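PDB 7LCE: D-glucosaminate-6-phosphate ammonia lyase from Salmonella typhimurium, which belongs to the pyridoxal-phosphate-dependent enzymes related to selenocysteine synthase, sharing the fold of the aminotransferase clan and carrying its cofactor covalently bound. Local coordinates for residues Q274-A279 with L355-L360; A288-D293 with A298-R303; Y330-Q335 with S342-T347. All blocks are in the same frame, centred on the assembly; numbering follows the deposited sequence.

Contact 1 (Q274-A279 with L355-L360); sequences QPVAEA and LIVARL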
loop_
_atom_site.group_PDB
_atom_site.type_symbol
_atom_site.label_atom_id
_atom_site.label_comp_id
_atom_site.label_asym_id
_atom_site.label_seq_id
_atom_site.Cartn_x
_atom_site.Cartn_y
_atom_site.Cartn_z
ATOM N N GLN A 274 -27.724 -52.554 40.541
ATOM C CA GLN A 274 -27.127 -53.388 41.581
ATOM C C GLN A 274 -26.862 -54.822 41.134
ATOM O O GLN A 274 -25.770 -55.335 41.440
ATOM C CB GLN A 274 -28.025 -53.344 42.825
ATOM C CG GLN A 274 -27.471 -54.071 44.027
ATOM C CD GLN A 274 -26.143 -53.513 44.484
ATOM O OE1 GLN A 274 -25.850 -52.330 44.302
ATOM N NE2 GLN A 274 -25.323 -54.371 45.079
ATOM N N PRO A 275 -27.773 -55.521 40.441
ATOM C CA PRO A 275 -27.424 -56.866 39.952
ATOM C C PRO A 275 -26.179 -56.887 39.082
ATOM O O PRO A 275 -25.349 -57.795 39.217
ATOM C CB PRO A 275 -28.672 -57.284 39.166
ATOM C CG PRO A 275 -29.777 -56.547 39.815
ATOM C CD PRO A 275 -29.197 -55.216 40.199
ATOM N N VAL A 276 -26.026 -55.905 38.193
ATOM C CA VAL A 276 -24.855 -55.866 37.324
ATOM C C VAL A 276 -23.589 -55.614 38.134
ATOM O O VAL A 276 -22.522 -56.156 37.824
ATOM C CB VAL A 276 -25.045 -54.798 36.231
ATOM C CG1 VAL A 276 -23.885 -54.834 35.240
ATOM C CG2 VAL A 276 -26.379 -54.998 35.522
ATOM N N ALA A 277 -23.683 -54.792 39.184
ATOM C CA ALA A 277 -22.508 -54.533 40.011
ATOM C C ALA A 277 -22.069 -55.784 40.760
ATOM O O ALA A 277 -20.868 -56.047 40.891
ATOM C CB ALA A 277 -22.794 -53.396 40.990
ATOM N N GLU A 278 -23.028 -56.572 41.250
ATOM C CA GLU A 278 -22.681 -57.801 41.956
ATOM C C GLU A 278 -22.071 -58.830 41.013
ATOM O O GLU A 278 -21.150 -59.562 41.396
ATOM C CB GLU A 278 -23.909 -58.369 42.667
ATOM C CG GLU A 278 -24.355 -57.543 43.866
ATOM C CD GLU A 278 -25.604 -58.090 44.530
ATOM O OE1 GLU A 278 -25.713 -59.329 44.666
ATOM O OE2 GLU A 278 -26.471 -57.283 44.927
ATOM N N ALA A 279 -22.571 -58.902 39.777
ATOM C CA ALA A 279 -22.068 -59.897 38.834
ATOM C C ALA A 279 -20.604 -59.650 38.496
ATOM O O ALA A 279 -19.813 -60.596 38.404
ATOM C CB ALA A 279 -22.920 -59.891 37.566
ATOM N N LEU A 355 -24.037 -58.439 28.160
ATOM C CA LEU A 355 -22.918 -58.698 27.263
ATOM C C LEU A 355 -21.613 -58.150 27.830
ATOM O O LEU A 355 -20.555 -58.774 27.679
ATOM C CB LEU A 355 -23.207 -58.087 25.892
ATOM C CG LEU A 355 -24.444 -58.642 25.187
ATOM C CD1 LEU A 355 -24.723 -57.884 23.898
ATOM C CD2 LEU A 355 -24.270 -60.127 24.915
ATOM N N ILE A 356 -21.669 -56.992 28.497
ATOM C CA ILE A 356 -20.459 -56.402 29.064
ATOM C C ILE A 356 -19.891 -57.294 30.159
ATOM O O ILE A 356 -18.671 -57.478 30.258
ATOM C CB ILE A 356 -20.741 -54.979 29.581
ATOM C CG1 ILE A 356 -21.213 -54.076 28.441
ATOM C CG2 ILE A 356 -19.501 -54.392 30.232
ATOM C CD1 ILE A 356 -21.500 -52.653 28.870
ATOM N N VAL A 357 -20.761 -57.867 30.994
ATOM C CA VAL A 357 -20.290 -58.767 32.041
ATOM C C VAL A 357 -19.670 -60.016 31.428
ATOM O O VAL A 357 -18.663 -60.535 31.924
ATOM C CB VAL A 357 -21.440 -59.119 33.002
ATOM C CG1 VAL A 357 -20.916 -59.920 34.177
ATOM C CG2 VAL A 357 -22.133 -57.856 33.486
ATOM N N ALA A 358 -20.257 -60.514 30.336
ATOM C CA ALA A 358 -19.708 -61.693 29.676
ATOM C C ALA A 358 -18.323 -61.412 29.105
ATOM O O ALA A 358 -17.411 -62.238 29.238
ATOM C CB ALA A 358 -20.657 -62.169 28.577
ATOM N N ARG A 359 -18.144 -60.255 28.464
ATOM C CA ARG A 359 -16.825 -59.914 27.941
ATOM C C ARG A 359 -15.827 -59.720 29.076
ATOM O O ARG A 359 -14.661 -60.112 28.960
ATOM C CB ARG A 359 -16.902 -58.654 27.083
ATOM C CG ARG A 359 -15.564 -58.217 26.501
ATOM C CD ARG A 359 -15.151 -59.133 25.356
ATOM N NE ARG A 359 -13.862 -58.766 24.780
ATOM C CZ ARG A 359 -12.740 -59.449 24.962
ATOM N NH1 ARG A 359 -12.719 -60.561 25.677
ATOM N NH2 ARG A 359 -11.617 -59.013 24.401
ATOM N N LEU A 360 -16.273 -59.123 30.186
ATOM C CA LEU A 360 -15.403 -58.987 31.349
ATOM C C LEU A 360 -15.026 -60.353 31.901
ATOM O O LEU A 360 -13.880 -60.575 32.308
ATOM C CB LEU A 360 -16.082 -58.144 32.427
ATOM C CG LEU A 360 -16.160 -56.635 32.198
ATOM C CD1 LEU A 360 -16.957 -55.977 33.313
ATOM C CD2 LEU A 360 -14.765 -56.039 32.104
#
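Val357 presents both of its methyl groups to the helix at 274-279, one to Val276 and the other to Ala279. CG1 of Val357 lies 3.9 Å from CB of Ala279, while CG2 of Val357 is 3.9 Å from CG1 of Val276. The fork is set by the first torsion of Val357: CG1 stands anti to the backbone N (chi1 -173°) and CG2 anti to the carbonyl carbon, and each branch meets a different residue of the facing helix. Val276 meets its partner with a single branch, the two valine side chains crossing at a slant. The interaction is purely apolar. The small Ala279 side chain lets the backbones draw together, its CA being 7.1 Å from CA of Val357, yet the segments bury little of each other, 113 Å² in all.

This narrow strip is flanked by a more open side, where Pro275 and Glu278 are exposed on the surface of the first helix and Gln274 is only partly covered. There a polar pair forms along the helix: NE2 of Gln274 donates to OE2 of Glu278 at 3.1 Å, meeting the carboxylate oxygen on its anti side in a fairly straight bond (163°). Pro275, which has no N-H to give to the preceding turn, accompanies a kink, but its carbonyl O still receives the N-H of Ala279.

The rest of each helix faces other elements. Ala277 turns away from Val357 to pack beneath the strand at 286-292, and Val276 also reaches Ile302. On the partner helix, Ile356 lies on Ile15 and Leu343, whereas Leu360 fits among Leu286, Val318, Leu322 and Phe341. The two helices thus lie beside each other as a layer against the antiparallel sheet of strands 286-292, 300-306 and 340-343.

Contact 2 (A288-D293 with A298-R303); sequences ADIEQD and AIWRIR
Asp293 and Ile299 meet first, where the chain of the hairpin turns back: N of Asp293 donates to O of Ile299 at 3.0 Å, and their CB atoms touch.

Trp300 follows, in a non-hydrogen-bonded pair with Gln292. The extended Gln292 chain runs across the indole, its CG 3.6 Å from the centroid of the six-membered ring of Trp300 and almost on the ring normal, a CH-pi contact; beyond it the amide is stacked at 25° to the ring. The amide NE2 is held by O of Arg297. CG2 of Ile290 reaches CE3 of Trp300 obliquely.

Arg301 forms a hydrogen-bonded pair with Glu291, its O taking the Glu291 N-H at 2.9 Å. Its straight side chain runs alongside Asp293, and NH1 of Arg301 forms a salt bridge with OD1 of Asp293 at 3.1 Å, meeting it from 40° above the carboxylate plane. The other oxygen of Asp293 pairs with Arg297.

Ile302 lies on the same side of the sheet as Trp300, its CG2 4.0 Å from CB of Ala288, and packs on Leu273 of the helix at 270-282.

Arg303 closes the segment with backbone bonds in both directions to Asp289. A bend at chi3 (62°) brings its guanidinium edge to the Asp289 carboxylate; NE of Arg303 bonds weakly to OD1 at 3.3 Å, and NH2 forms a salt bridge with OD2 whose modelled length is doubtfully short. Glu291 lays CG over the guanidinium face, and its OE2 joins by charge alone.

The hairpin is therefore amphipathic: a largely apolar face of Ile290, Ile302 and Trp300, with Gln292 laid on the indole, and a face of paired charges. The nearest side-chain atom of Asp289 lies about 4 Å from a bound calcium ion, too far for direct coordination, but the ion may add to the charge balance of the Asp289-Glu291-Arg303 network.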
loop_
_atom_site.group_PDB
_atom_site.type_symbol
_atom_site.label_atom_id
_atom_site.label_comp_id
_atom_site.label_asym_id
_atom_site.label_seq_id
_atom_site.Cartn_x
_atom_site.Cartn_y
_atom_site.Cartn_z
ATOM N N ALA A 288 -17.055 -54.014 41.542
ATOM C CA ALA A 288 -17.954 -53.021 40.976
ATOM C C ALA A 288 -18.872 -52.471 42.059
ATOM O O ALA A 288 -19.357 -53.218 42.914
ATOM C CB ALA A 288 -18.789 -53.609 39.834
ATOM N N ASP A 289 -19.104 -51.159 42.017
ATOM C CA ASP A 289 -20.036 -50.509 42.927
ATOM C C ASP A 289 -20.667 -49.330 42.204
ATOM O O ASP A 289 -20.084 -48.774 41.270
ATOM C CB ASP A 289 -19.361 -50.026 44.214
ATOM C CG ASP A 289 -18.260 -49.019 43.952
ATOM O OD1 ASP A 289 -17.321 -49.342 43.193
ATOM O OD2 ASP A 289 -18.340 -47.900 44.503
ATOM N N ILE A 290 -21.867 -48.968 42.634
ATOM C CA ILE A 290 -22.614 -47.862 42.045
ATOM C C ILE A 290 -22.214 -46.554 42.715
ATOM O O ILE A 290 -22.072 -46.482 43.941
ATOM C CB ILE A 290 -24.125 -48.117 42.167
ATOM C CG1 ILE A 290 -24.451 -49.515 41.637
ATOM C CG2 ILE A 290 -24.917 -47.054 41.422
ATOM C CD1 ILE A 290 -25.856 -49.957 41.921
ATOM N N GLU A 291 -22.044 -45.511 41.902
ATOM C CA GLU A 291 -21.620 -44.199 42.376
ATOM C C GLU A 291 -22.434 -43.131 41.662
ATOM O O GLU A 291 -22.500 -43.120 40.429
ATOM C CB GLU A 291 -20.120 -43.976 42.134
ATOM C CG GLU A 291 -19.566 -42.709 42.774
ATOM C CD GLU A 291 -18.331 -42.181 42.062
ATOM O OE1 GLU A 291 -18.077 -42.593 40.908
ATOM O OE2 GLU A 291 -17.615 -41.347 42.657
ATOM N N GLN A 292 -23.059 -42.250 42.439
ATOM C CA GLN A 292 -23.797 -41.126 41.887
ATOM C C GLN A 292 -22.862 -40.003 41.442
ATOM O O GLN A 292 -21.727 -39.875 41.907
ATOM C CB GLN A 292 -24.810 -40.603 42.906
ATOM C CG GLN A 292 -26.020 -39.930 42.281
ATOM C CD GLN A 292 -26.933 -39.299 43.309
ATOM O OE1 GLN A 292 -26.852 -39.606 44.499
ATOM N NE2 GLN A 292 -27.787 -38.386 42.860
ATOM N N ASP A 293 -23.369 -39.182 40.524
ATOM C CA ASP A 293 -22.636 -38.038 39.996
ATOM C C ASP A 293 -22.411 -36.981 41.078
ATOM O O ASP A 293 -23.258 -36.761 41.948
ATOM C CB ASP A 293 -23.373 -37.438 38.801
ATOM C CG ASP A 293 -22.536 -36.416 38.057
ATOM O OD1 ASP A 293 -21.416 -36.764 37.629
ATOM O OD2 ASP A 293 -22.994 -35.262 37.910
ATOM N N ALA A 298 -29.491 -37.051 39.237
ATOM C CA ALA A 298 -30.037 -38.404 39.185
ATOM C C ALA A 298 -29.303 -39.273 38.168
ATOM O O ALA A 298 -29.939 -39.975 37.375
ATOM C CB ALA A 298 -31.532 -38.365 38.865
ATOM N N ILE A 299 -27.972 -39.237 38.175
ATOM C CA ILE A 299 -27.148 -40.017 37.256
ATOM C C ILE A 299 -26.308 -40.990 38.070
ATOM O O ILE A 299 -25.440 -40.579 38.851
ATOM C CB ILE A 299 -26.253 -39.124 36.386
ATOM C CG1 ILE A 299 -27.055 -37.957 35.812
ATOM C CG2 ILE A 299 -25.595 -39.936 35.281
ATOM C CD1 ILE A 299 -26.199 -36.888 35.190
ATOM N N TRP A 300 -26.588 -42.280 37.900
ATOM C CA TRP A 300 -25.902 -43.364 38.586
ATOM C C TRP A 300 -25.031 -44.119 37.589
ATOM O O TRP A 300 -25.433 -44.333 36.440
ATOM C CB TRP A 300 -26.915 -44.313 39.226
ATOM C CG TRP A 300 -27.877 -43.605 40.128
ATOM C CD1 TRP A 300 -29.077 -43.057 39.775
ATOM C CD2 TRP A 300 -27.724 -43.361 41.531
ATOM N NE1 TRP A 300 -29.679 -42.485 40.868
ATOM C CE2 TRP A 300 -28.870 -42.660 41.961
ATOM C CE3 TRP A 300 -26.730 -43.667 42.465
ATOM C CZ2 TRP A 300 -29.049 -42.262 43.283
ATOM C CZ3 TRP A 300 -26.911 -43.272 43.779
ATOM C CH2 TRP A 300 -28.061 -42.577 44.175
ATOM N N ARG A 301 -23.836 -44.514 38.025
ATOM C CA ARG A 301 -22.889 -45.206 37.161
ATOM C C ARG A 301 -22.273 -46.375 37.914
ATOM O O ARG A 301 -22.210 -46.373 39.146
ATOM C CB ARG A 301 -21.773 -44.269 36.675
ATOM C CG ARG A 301 -22.245 -43.094 35.836
ATOM C CD ARG A 301 -21.082 -42.193 35.440
ATOM N NE ARG A 301 -21.510 -41.070 34.613
ATOM C CZ ARG A 301 -21.759 -39.850 35.071
ATOM N NH1 ARG A 301 -21.642 -39.556 36.355
ATOM N NH2 ARG A 301 -22.129 -38.900 34.217
ATOM N N ILE A 302 -21.814 -47.373 37.159
ATOM C CA ILE A 302 -21.207 -48.576 37.722
ATOM C C ILE A 302 -19.697 -48.399 37.650
ATOM O O ILE A 302 -19.082 -48.577 36.594
ATOM C CB ILE A 302 -21.657 -49.851 37.002
ATOM C CG1 ILE A 302 -23.176 -50.012 37.066
ATOM C CG2 ILE A 302 -20.969 -51.073 37.599
ATOM C CD1 ILE A 302 -23.700 -51.094 36.146
ATOM N N ARG A 303 -19.100 -48.045 38.782
ATOM C CA ARG A 303 -17.655 -47.906 38.877
ATOM C C ARG A 303 -17.027 -49.282 39.057
ATOM O O ARG A 303 -17.375 -50.016 39.986
ATOM C CB ARG A 303 -17.295 -46.986 40.041
ATOM C CG ARG A 303 -15.813 -46.788 40.258
ATOM C CD ARG A 303 -15.569 -45.806 41.390
ATOM N NE ARG A 303 -16.108 -46.286 42.656
ATOM C CZ ARG A 303 -16.241 -45.539 43.742
ATOM N NH1 ARG A 303 -15.879 -44.266 43.753
ATOM N NH2 ARG A 303 -16.745 -46.081 44.846
#

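Contact 3 (Y330-Q335 with S342-T347); sequences YARKYQ and SLDPRT
A single antiparallel bridge, Arg332 with Ser342, closes the loop between the strands at 327-331 and 340-343. N of Arg332 donates to O of Ser342 at 2.6 Å, and N of Ser342 returns a bond to O of Arg332 at 3.1 Å. The Ser342 carbonyl O also lies against CB of Ala331, 3.3 Å away, and CB of Arg332 rests beside CB of Ser342.

Arg332 bends at chi3 (65°), and NH2 of its guanidinium lies above the centre of the Tyr334 ring. Its CD touches CB of Asp344 at 4.2 Å, but the charged groups remain apart. Within its own segment the Asp344 carboxylate is gripped side-on by Arg346: NE of Arg346 reaches OD1 of Asp344 at 2.9 Å, and NH2 of Arg346 reaches OD2 of Asp344 at 2.6 Å on the syn lone pair. This two-nitrogen salt bridge fixes the rotation of the carboxylate, with Arg301 a weak second partner.

At the far end Tyr330 OH bonds to Glu46 of the second subunit. The bridge joins the strand pair 13-17 and 327-331 to the antiparallel sheet, in keeping with the small alpha/beta domain of fold-type I pyridoxal-phosphate enzymes.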
loop_
_atom_site.group_PDB
_atom_site.type_symbol
_atom_site.label_atom_id
_atom_site.label_comp_id
_atom_site.label_asym_id
_atom_site.label_seq_id
_atom_site.Cartn_x
_atom_site.Cartn_y
_atom_site.Cartn_z
ATOM N N TYR A 330 -17.262 -49.586 24.816
ATOM C CA TYR A 330 -16.622 -48.319 25.159
ATOM C C TYR A 330 -17.086 -47.892 26.548
ATOM O O TYR A 330 -18.252 -47.527 26.736
ATOM C CB TYR A 330 -16.947 -47.252 24.116
ATOM C CG TYR A 330 -16.249 -47.457 22.788
ATOM C CD1 TYR A 330 -16.775 -48.315 21.831
ATOM C CD2 TYR A 330 -15.068 -46.791 22.493
ATOM C CE1 TYR A 330 -16.139 -48.506 20.617
ATOM C CE2 TYR A 330 -14.426 -46.975 21.281
ATOM C CZ TYR A 330 -14.964 -47.833 20.347
ATOM O OH TYR A 330 -14.328 -48.019 19.138
ATOM N N ALA A 331 -16.176 -47.937 27.515
ATOM C CA ALA A 331 -16.448 -47.492 28.874
ATOM C C ALA A 331 -15.804 -46.135 29.139
ATOM O O ALA A 331 -15.031 -45.613 28.332
ATOM C CB ALA A 331 -15.944 -48.526 29.883
ATOM N N ARG A 332 -16.128 -45.563 30.300
ATOM C CA ARG A 332 -15.530 -44.297 30.707
ATOM C C ARG A 332 -14.113 -44.558 31.201
ATOM O O ARG A 332 -13.911 -45.301 32.169
ATOM C CB ARG A 332 -16.366 -43.630 31.798
ATOM C CG ARG A 332 -17.667 -43.012 31.313
ATOM C CD ARG A 332 -18.461 -42.414 32.470
ATOM N NE ARG A 332 -17.793 -41.281 33.098
ATOM C CZ ARG A 332 -17.951 -40.018 32.728
ATOM N NH1 ARG A 332 -18.746 -39.686 31.722
ATOM N NH2 ARG A 332 -17.299 -39.062 33.384
ATOM N N LYS A 333 -13.135 -43.945 30.538
ATOM C CA LYS A 333 -11.724 -44.139 30.844
ATOM C C LYS A 333 -11.103 -42.905 31.492
ATOM O O LYS A 333 -9.897 -42.679 31.376
ATOM C CB LYS A 333 -10.956 -44.536 29.586
ATOM C CG LYS A 333 -11.327 -43.747 28.347
ATOM C CD LYS A 333 -10.638 -44.322 27.122
ATOM C CE LYS A 333 -9.124 -44.245 27.265
ATOM N NZ LYS A 333 -8.413 -44.873 26.118
ATOM N N TYR A 334 -11.917 -42.096 32.172
ATOM C CA TYR A 334 -11.420 -40.855 32.758
ATOM C C TYR A 334 -10.394 -41.138 33.849
ATOM O O TYR A 334 -9.244 -40.687 33.772
ATOM C CB TYR A 334 -12.591 -40.033 33.303
ATOM C CG TYR A 334 -13.435 -39.381 32.225
ATOM C CD1 TYR A 334 -14.258 -40.142 31.404
ATOM C CD2 TYR A 334 -13.407 -38.006 32.031
ATOM C CE1 TYR A 334 -15.030 -39.552 30.417
ATOM C CE2 TYR A 334 -14.176 -37.406 31.047
ATOM C CZ TYR A 334 -14.986 -38.184 30.245
ATOM O OH TYR A 334 -15.751 -37.592 29.265
ATOM N N GLN A 335 -10.788 -41.885 34.876
ATOM C CA GLN A 335 -9.883 -42.240 35.968
ATOM C C GLN A 335 -9.196 -43.576 35.728
ATOM O O GLN A 335 -8.953 -44.340 36.666
ATOM C CB GLN A 335 -10.633 -42.246 37.298
ATOM C CG GLN A 335 -11.218 -40.900 37.714
ATOM C CD GLN A 335 -12.538 -40.590 37.036
ATOM O OE1 GLN A 335 -13.137 -41.451 36.391
ATOM N NE2 GLN A 335 -12.998 -39.351 37.177
ATOM N N SER A 342 -15.423 -46.807 34.389
ATOM C CA SER A 342 -16.836 -46.711 34.711
ATOM C C SER A 342 -17.693 -46.940 33.474
ATOM O O SER A 342 -17.246 -46.770 32.335
ATOM C CB SER A 342 -17.161 -45.340 35.318
ATOM O OG SER A 342 -18.542 -45.229 35.612
ATOM N N LEU A 343 -18.942 -47.328 33.718
ATOM C CA LEU A 343 -19.918 -47.609 32.673
ATOM C C LEU A 343 -21.123 -46.708 32.889
ATOM O O LEU A 343 -21.768 -46.772 33.942
ATOM C CB LEU A 343 -20.350 -49.079 32.667
ATOM C CG LEU A 343 -19.397 -50.247 32.389
ATOM C CD1 LEU A 343 -18.212 -50.303 33.327
ATOM C CD2 LEU A 343 -20.178 -51.549 32.470
ATOM N N ASP A 344 -21.434 -45.884 31.891
ATOM C CA ASP A 344 -22.579 -44.989 31.964
ATOM C C ASP A 344 -23.776 -45.710 31.359
ATOM O O ASP A 344 -23.785 -45.954 30.143
ATOM C CB ASP A 344 -22.296 -43.692 31.219
ATOM C CG ASP A 344 -23.269 -42.586 31.574
ATOM O OD1 ASP A 344 -24.404 -42.896 31.990
ATOM O OD2 ASP A 344 -22.896 -41.402 31.432
ATOM N N PRO A 345 -24.794 -46.066 32.146
ATOM C CA PRO A 345 -25.888 -46.893 31.616
ATOM C C PRO A 345 -26.844 -46.150 30.701
ATOM O O PRO A 345 -27.721 -46.792 30.107
ATOM C CB PRO A 345 -26.605 -47.367 32.884
ATOM C CG PRO A 345 -26.377 -46.248 33.853
ATOM C CD PRO A 345 -24.987 -45.735 33.569
ATOM N N ARG A 346 -26.713 -44.830 30.569
ATOM C CA ARG A 346 -27.678 -44.063 29.789
ATOM C C ARG A 346 -27.634 -44.441 28.311
ATOM O O ARG A 346 -28.677 -44.494 27.649
ATOM C CB ARG A 346 -27.427 -42.568 29.992
ATOM C CG ARG A 346 -27.594 -42.135 31.448
ATOM C CD ARG A 346 -27.303 -40.656 31.665
ATOM N NE ARG A 346 -25.872 -40.376 31.661
ATOM C CZ ARG A 346 -25.344 -39.161 31.711
ATOM N NH1 ARG A 346 -26.101 -38.080 31.784
ATOM N NH2 ARG A 346 -24.020 -39.029 31.697
ATOM N N THR A 347 -26.447 -44.717 27.777
ATOM C CA THR A 347 -26.307 -45.120 26.382
ATOM C C THR A 347 -26.369 -46.631 26.185
ATOM O O THR A 347 -26.331 -47.092 25.039
ATOM C CB THR A 347 -24.991 -44.592 25.799
ATOM O OG1 THR A 347 -23.895 -45.020 26.615
ATOM C CG2 THR A 347 -25.009 -43.072 25.744
#

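In the fold
The three contacts lie in one small alpha/beta unit on the same side of the chain's centre. Contacts 2 and 3 share the antiparallel sheet, where a probable backbone bond joins Leu343 to Ile302. Contact 1 packs on the side of this sheet that carries Ile290 and Ile302, touching contact 2 through these residues and contact 3 through Leu343. Contact 3 is the most buried and reaches the subunit boundary, whereas contacts 1 and 2 are only partly buried and touch no other chain. Chemistry follows place: methyl groups between helices in contact 1, backbone bonds and charged pairs across the strands in contact 2, and two backbone bonds across contact 3, whose salt bridge lies inside 342-347.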